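Local coordinates for protein N-acetyl-L-2,4-diaminobutyric acid deacetylase (Ruegeria pomeroyi, PDB 6TWL) that probably acts as a zinc-dependent hydrolase that removes the acetyl group from N-acetyl-L-2,4-diaminobutyric acid during the breakdown of ectoine, at residues A173-N178 with D245-L250; C257-E262 with D320-V325. All coordinates share one frame; numbering follows the deposited sequence.

Overall arrangement
Contact 1 ties the end of helix 167-177 to the segment leading into strand 248-251, the outermost strand at one side of the large mixed sheet. Contact 2 is more buried and pairs strand 258-260 with strand 321-326 in a separate antiparallel sheet. The two share no helix or strand: strands 248-251 and 258-260 follow each other in the chain, yet the contacts lie about 25 Å apart, centre to centre. Their chemistry differs accordingly. At the partly exposed contact 1, a side-chain amide bonded to backbone N and O does most of the joining, with a lysine chain lying against a threonine methyl, over 245 Å² of buried surface. Contact 2 buries 491 Å² through main-chain hydrogen bonds, flanked by aromatic and aliphatic groups.

Contact 1. Residues A173-N178 with D245-L250; sequences AMKAFN and DETVNL
Asn178 and Thr247 mark the closest backbone approach, CA to CA 6.5 Å, where the chain leaves helix 167-177 through a residue of positive phi (60°). The Asn178 amide grips both backbone polar atoms of Asp245. Asn178 OD1 accepts the Asp245 N-H at 2.6 Å in a nearly straight bond (169°), while Asn178 ND2 donates to Asp245 O at 3.0 Å. That acceptor lies close to the amide plane of Asn178, although the donor stands above the carbonyl plane of Asp245. With CG anti to the backbone N (chi1 -176°), the amide extends across to Asp245. OD1 also accepts a bond from Lys226, which forms a salt bridge with Asp245 OD2. Helix 167-177 is the connection in a beta-alpha-beta crossover between parallel strands 155-158 and 181-184, and strand 248-251 pairs with the latter at the sheet edge. The bent Lys175 side chain brings CE to 3.8 Å from Thr247 CG2; the Thr247 hydroxyl is hydrogen-bonded to Ser182. An alanine in place of Asn178 would remove both amide bonds, and is likely to leave Asp245 N and O without these partners and the loop less firmly fixed to the helix end. Met174 CE approaches Asn249 OD1 only loosely, at 4.4 Å.

Contact 2. Residues C257-E262 with D320-V325; sequences CFVFSE and DCVAVV
Cys257 O receives the Val325 N-H at 2.9 Å, in the carbonyl plane, and opens an antiparallel pairing interrupted by a classic beta bulge in the C-terminal beta region. Cys257 O also takes a CA-H...O contact from Val324 CA at 3.3 Å. Next, Phe258 and Val324 form a non-hydrogen-bonded pair with their side chains alongside, pointing the same way. A chi1 of -56°, with CG anti to the carbonyl carbon, lays the Phe258 ring along Val324, where Phe258 CD2 meets Val324 CG2 at 3.8 Å and Val324 CG1 lies over one ring face. Val259 faces two residues, which defines the bulge: its N donates to Ala323 O at 3.2 Å, and its O accepts from Val322 N, at a modelled length too short to be trusted exactly. The helical psi of Val322 (-50°) fits the bulge's first position. Val259 and Ala323 point to the sheet face packed on Leu283 of strand 282-287. Phe260 lies on the other face with Cys321, its CE1 3.7 Å from Cys321 CB and the sulfur standing obliquely to the ring. Asp320 O lies at the edge of that ring, in its plane. Ser261 N donates a nearly straight hydrogen bond (175°) to Asp320 O at 2.7 Å, and Ser261 CB touches Val322 CG2 at 3.8 Å.

Contact 1. Residues A173-N178 with D245-L250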
loop_
_atom_site.group_PDB
_atom_site.type_symbol
_atom_site.label_atom_id
_atom_site.label_comp_id
_atom_site.label_asym_id
_atom_site.label_seq_id
_atom_site.Cartn_x
_atom_site.Cartn_y
_atom_site.Cartn_z
ATOM N N ALA A 173 -13.503 6.437 2.552
ATOM C CA ALA A 173 -12.440 5.891 3.393
ATOM C C ALA A 173 -11.125 6.618 3.154
ATOM O O ALA A 173 -10.395 6.920 4.107
ATOM C CB ALA A 173 -12.276 4.392 3.142
ATOM N N MET A 174 -10.806 6.914 1.891
ATOM C CA MET A 174 -9.607 7.695 1.608
ATOM C C MET A 174 -9.688 9.064 2.264
ATOM O O MET A 174 -8.715 9.540 2.860
ATOM C CB MET A 174 -9.398 7.852 0.103
ATOM C CG MET A 174 -8.424 8.985 -0.227
ATOM S SD MET A 174 -8.372 9.483 -1.954
ATOM C CE MET A 174 -9.921 10.353 -2.089
ATOM N N LYS A 175 -10.843 9.726 2.151
ATOM C CA LYS A 175 -10.958 11.057 2.731
ATOM C C LYS A 175 -10.873 11.003 4.249
ATOM O O LYS A 175 -10.369 11.937 4.884
ATOM C CB LYS A 175 -12.239 11.755 2.264
ATOM C CG LYS A 175 -12.140 12.340 0.839
ATOM C CD LYS A 175 -10.692 12.744 0.437
ATOM C CE LYS A 175 -9.957 13.760 1.345
ATOM N NZ LYS A 175 -8.632 14.053 0.771
ATOM N N ALA A 176 -11.339 9.906 4.851
ATOM C CA ALA A 176 -11.096 9.703 6.275
ATOM C C ALA A 176 -9.604 9.581 6.562
ATOM O O ALA A 176 -9.106 10.196 7.511
ATOM C CB ALA A 176 -11.847 8.466 6.762
ATOM N N PHE A 177 -8.871 8.818 5.740
ATOM C CA PHE A 177 -7.425 8.686 5.928
ATOM C C PHE A 177 -6.766 10.054 6.039
ATOM O O PHE A 177 -5.992 10.311 6.967
ATOM C CB PHE A 177 -6.806 7.879 4.781
ATOM C CG PHE A 177 -5.430 7.331 5.089
ATOM C CD1 PHE A 177 -4.299 8.120 4.940
ATOM C CD2 PHE A 177 -5.273 6.024 5.525
ATOM C CE1 PHE A 177 -3.036 7.616 5.223
ATOM C CE2 PHE A 177 -4.014 5.514 5.809
ATOM C CZ PHE A 177 -2.895 6.312 5.658
ATOM N N ASN A 178 -7.076 10.950 5.099
ATOM C CA ASN A 178 -6.693 12.360 5.185
ATOM C C ASN A 178 -5.172 12.516 5.256
ATOM O O ASN A 178 -4.629 13.230 6.101
ATOM C CB ASN A 178 -7.390 13.040 6.369
ATOM C CG ASN A 178 -7.095 14.526 6.455
ATOM O OD1 ASN A 178 -6.574 15.005 7.463
ATOM N ND2 ASN A 178 -7.414 15.261 5.396
ATOM N N ASP A 245 -6.761 17.330 8.667
ATOM C CA ASP A 245 -5.927 18.429 8.221
ATOM C C ASP A 245 -6.228 18.723 6.756
ATOM O O ASP A 245 -7.143 18.147 6.155
ATOM C CB ASP A 245 -4.447 18.104 8.427
ATOM C CG ASP A 245 -4.094 17.891 9.880
ATOM O OD1 ASP A 245 -4.144 18.869 10.654
ATOM O OD2 ASP A 245 -3.758 16.745 10.246
ATOM N N GLU A 246 -5.444 19.624 6.177
ATOM C CA GLU A 246 -5.561 19.921 4.761
ATOM C C GLU A 246 -5.150 18.717 3.927
ATOM O O GLU A 246 -4.400 17.843 4.373
ATOM C CB GLU A 246 -4.686 21.117 4.394
ATOM C CG GLU A 246 -3.336 21.120 5.106
ATOM C CD GLU A 246 -2.313 20.175 4.487
ATOM O OE1 GLU A 246 -1.286 19.908 5.146
ATOM O OE2 GLU A 246 -2.512 19.723 3.339
ATOM N N THR A 247 -5.643 18.686 2.695
ATOM C CA THR A 247 -5.244 17.667 1.742
ATOM C C THR A 247 -5.380 18.235 0.338
ATOM O O THR A 247 -6.178 19.144 0.095
ATOM C CB THR A 247 -6.095 16.410 1.895
ATOM O OG1 THR A 247 -5.577 15.372 1.053
ATOM C CG2 THR A 247 -7.521 16.732 1.516
ATOM N N VAL A 248 -4.592 17.689 -0.583
ATOM C CA VAL A 248 -4.593 18.121 -1.976
ATOM C C VAL A 248 -5.050 16.946 -2.825
ATOM O O VAL A 248 -4.448 15.866 -2.778
ATOM C CB VAL A 248 -3.209 18.620 -2.419
ATOM C CG1 VAL A 248 -3.208 18.916 -3.909
ATOM C CG2 VAL A 248 -2.817 19.856 -1.624
ATOM N N ASN A 249 -6.114 17.153 -3.596
ATOM C CA ASN A 249 -6.709 16.085 -4.386
ATOM C C ASN A 249 -6.088 16.052 -5.775
ATOM O O ASN A 249 -6.026 17.077 -6.463
ATOM C CB ASN A 249 -8.224 16.264 -4.468
ATOM C CG ASN A 249 -8.931 15.781 -3.215
ATOM O OD1 ASN A 249 -9.267 14.602 -3.094
ATOM N ND2 ASN A 249 -9.143 16.686 -2.268
ATOM N N LEU A 250 -5.630 14.870 -6.179
ATOM C CA LEU A 250 -4.863 14.698 -7.402
ATOM C C LEU A 250 -5.418 13.538 -8.212
ATOM O O LEU A 250 -6.007 12.599 -7.669
ATOM C CB LEU A 250 -3.383 14.443 -7.103
ATOM C CG LEU A 250 -2.694 15.456 -6.191
ATOM C CD1 LEU A 250 -1.462 14.834 -5.564
ATOM C CD2 LEU A 250 -2.332 16.711 -6.969
#

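Contact 2. Residues C257-E262 with D320-V325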
loop_
_atom_site.group_PDB
_atom_site.type_symbol
_atom_site.label_atom_id
_atom_site.label_comp_id
_atom_site.label_asym_id
_atom_site.label_seq_id
_atom_site.Cartn_x
_atom_site.Cartn_y
_atom_site.Cartn_z
ATOM N N CYS A 257 1.355 11.773 -17.582
ATOM C CA CYS A 257 1.783 12.046 -16.217
ATOM C C CYS A 257 3.126 11.411 -15.895
ATOM O O CYS A 257 3.732 11.756 -14.876
ATOM C CB CYS A 257 0.734 11.534 -15.224
ATOM S SG CYS A 257 -0.808 12.488 -15.172
ATOM N N PHE A 258 3.602 10.501 -16.740
ATOM C CA PHE A 258 4.788 9.702 -16.475
ATOM C C PHE A 258 5.893 10.083 -17.447
ATOM O O PHE A 258 5.647 10.229 -18.648
ATOM C CB PHE A 258 4.479 8.209 -16.601
ATOM C CG PHE A 258 3.354 7.750 -15.726
ATOM C CD1 PHE A 258 2.035 7.926 -16.113
ATOM C CD2 PHE A 258 3.614 7.148 -14.512
ATOM C CE1 PHE A 258 1.003 7.503 -15.304
ATOM C CE2 PHE A 258 2.585 6.725 -13.702
ATOM C CZ PHE A 258 1.281 6.898 -14.101
ATOM N N VAL A 259 7.105 10.237 -16.924
ATOM C CA VAL A 259 8.286 10.532 -17.725
ATOM C C VAL A 259 9.316 9.451 -17.437
ATOM O O VAL A 259 9.747 9.286 -16.290
ATOM C CB VAL A 259 8.850 11.927 -17.421
ATOM C CG1 VAL A 259 10.214 12.098 -18.072
ATOM C CG2 VAL A 259 7.887 13.000 -17.899
ATOM N N PHE A 260 9.702 8.714 -18.470
ATOM C CA PHE A 260 10.625 7.602 -18.321
ATOM C C PHE A 260 11.995 7.959 -18.881
ATOM O O PHE A 260 12.116 8.695 -19.866
ATOM C CB PHE A 260 10.072 6.357 -19.013
ATOM C CG PHE A 260 8.780 5.876 -18.425
ATOM C CD1 PHE A 260 8.760 5.281 -17.175
ATOM C CD2 PHE A 260 7.585 6.045 -19.101
ATOM C CE1 PHE A 260 7.577 4.846 -16.618
ATOM C CE2 PHE A 260 6.396 5.611 -18.548
ATOM C CZ PHE A 260 6.394 5.010 -17.304
ATOM N N SER A 261 13.030 7.430 -18.239
ATOM C CA SER A 261 14.394 7.685 -18.670
ATOM C C SER A 261 14.728 6.829 -19.883
ATOM O O SER A 261 14.317 5.669 -19.976
ATOM C CB SER A 261 15.379 7.399 -17.536
ATOM O OG SER A 261 16.716 7.448 -18.001
ATOM N N GLU A 262 15.472 7.415 -20.819
ATOM C CA GLU A 262 15.889 6.728 -22.034
ATOM C C GLU A 262 17.372 6.377 -22.023
ATOM O O GLU A 262 17.913 5.986 -23.063
ATOM C CB GLU A 262 15.555 7.583 -23.260
ATOM C CG GLU A 262 14.069 7.880 -23.420
ATOM C CD GLU A 262 13.740 8.523 -24.753
ATOM O OE1 GLU A 262 14.571 9.309 -25.256
ATOM O OE2 GLU A 262 12.651 8.242 -25.300
ATOM N N ASP A 320 13.668 3.447 -16.220
ATOM C CA ASP A 320 13.216 3.932 -14.925
ATOM C C ASP A 320 12.326 5.157 -15.111
ATOM O O ASP A 320 12.502 5.944 -16.045
ATOM C CB ASP A 320 14.409 4.294 -14.036
ATOM C CG ASP A 320 15.286 3.098 -13.706
ATOM O OD1 ASP A 320 14.830 1.949 -13.878
ATOM O OD2 ASP A 320 16.442 3.312 -13.275
ATOM N N CYS A 321 11.361 5.317 -14.207
ATOM C CA CYS A 321 10.480 6.478 -14.241
ATOM C C CYS A 321 11.197 7.667 -13.613
ATOM O O CYS A 321 11.634 7.599 -12.457
ATOM C CB CYS A 321 9.169 6.187 -13.514
ATOM S SG CYS A 321 8.125 7.640 -13.234
ATOM N N VAL A 322 11.324 8.754 -14.378
ATOM C CA VAL A 322 12.028 9.935 -13.888
ATOM C C VAL A 322 11.196 10.644 -12.826
ATOM O O VAL A 322 11.687 10.960 -11.736
ATOM C CB VAL A 322 12.371 10.872 -15.060
ATOM C CG1 VAL A 322 12.833 12.232 -14.551
ATOM C CG2 VAL A 322 13.425 10.234 -15.955
ATOM N N ALA A 323 9.923 10.896 -13.126
ATOM C CA ALA A 323 9.028 11.584 -12.208
ATOM C C ALA A 323 7.592 11.344 -12.649
ATOM O O ALA A 323 7.331 10.992 -13.802
ATOM C CB ALA A 323 9.324 13.087 -12.148
ATOM N N VAL A 324 6.666 11.538 -11.711
ATOM C CA VAL A 324 5.234 11.476 -11.981
ATOM C C VAL A 324 4.605 12.794 -11.549
ATOM O O VAL A 324 4.963 13.352 -10.506
ATOM C CB VAL A 324 4.555 10.290 -11.262
ATOM C CG1 VAL A 324 3.073 10.240 -11.601
ATOM C CG2 VAL A 324 5.223 8.982 -11.642
ATOM N N VAL A 325 3.667 13.286 -12.355
ATOM C CA VAL A 325 2.976 14.547 -12.109
ATOM C C VAL A 325 1.496 14.262 -11.883
ATOM O O VAL A 325 0.856 13.595 -12.704
ATOM C CB VAL A 325 3.164 15.529 -13.280
ATOM C CG1 VAL A 325 2.799 16.933 -12.847
ATOM C CG2 VAL A 325 4.593 15.473 -13.806
#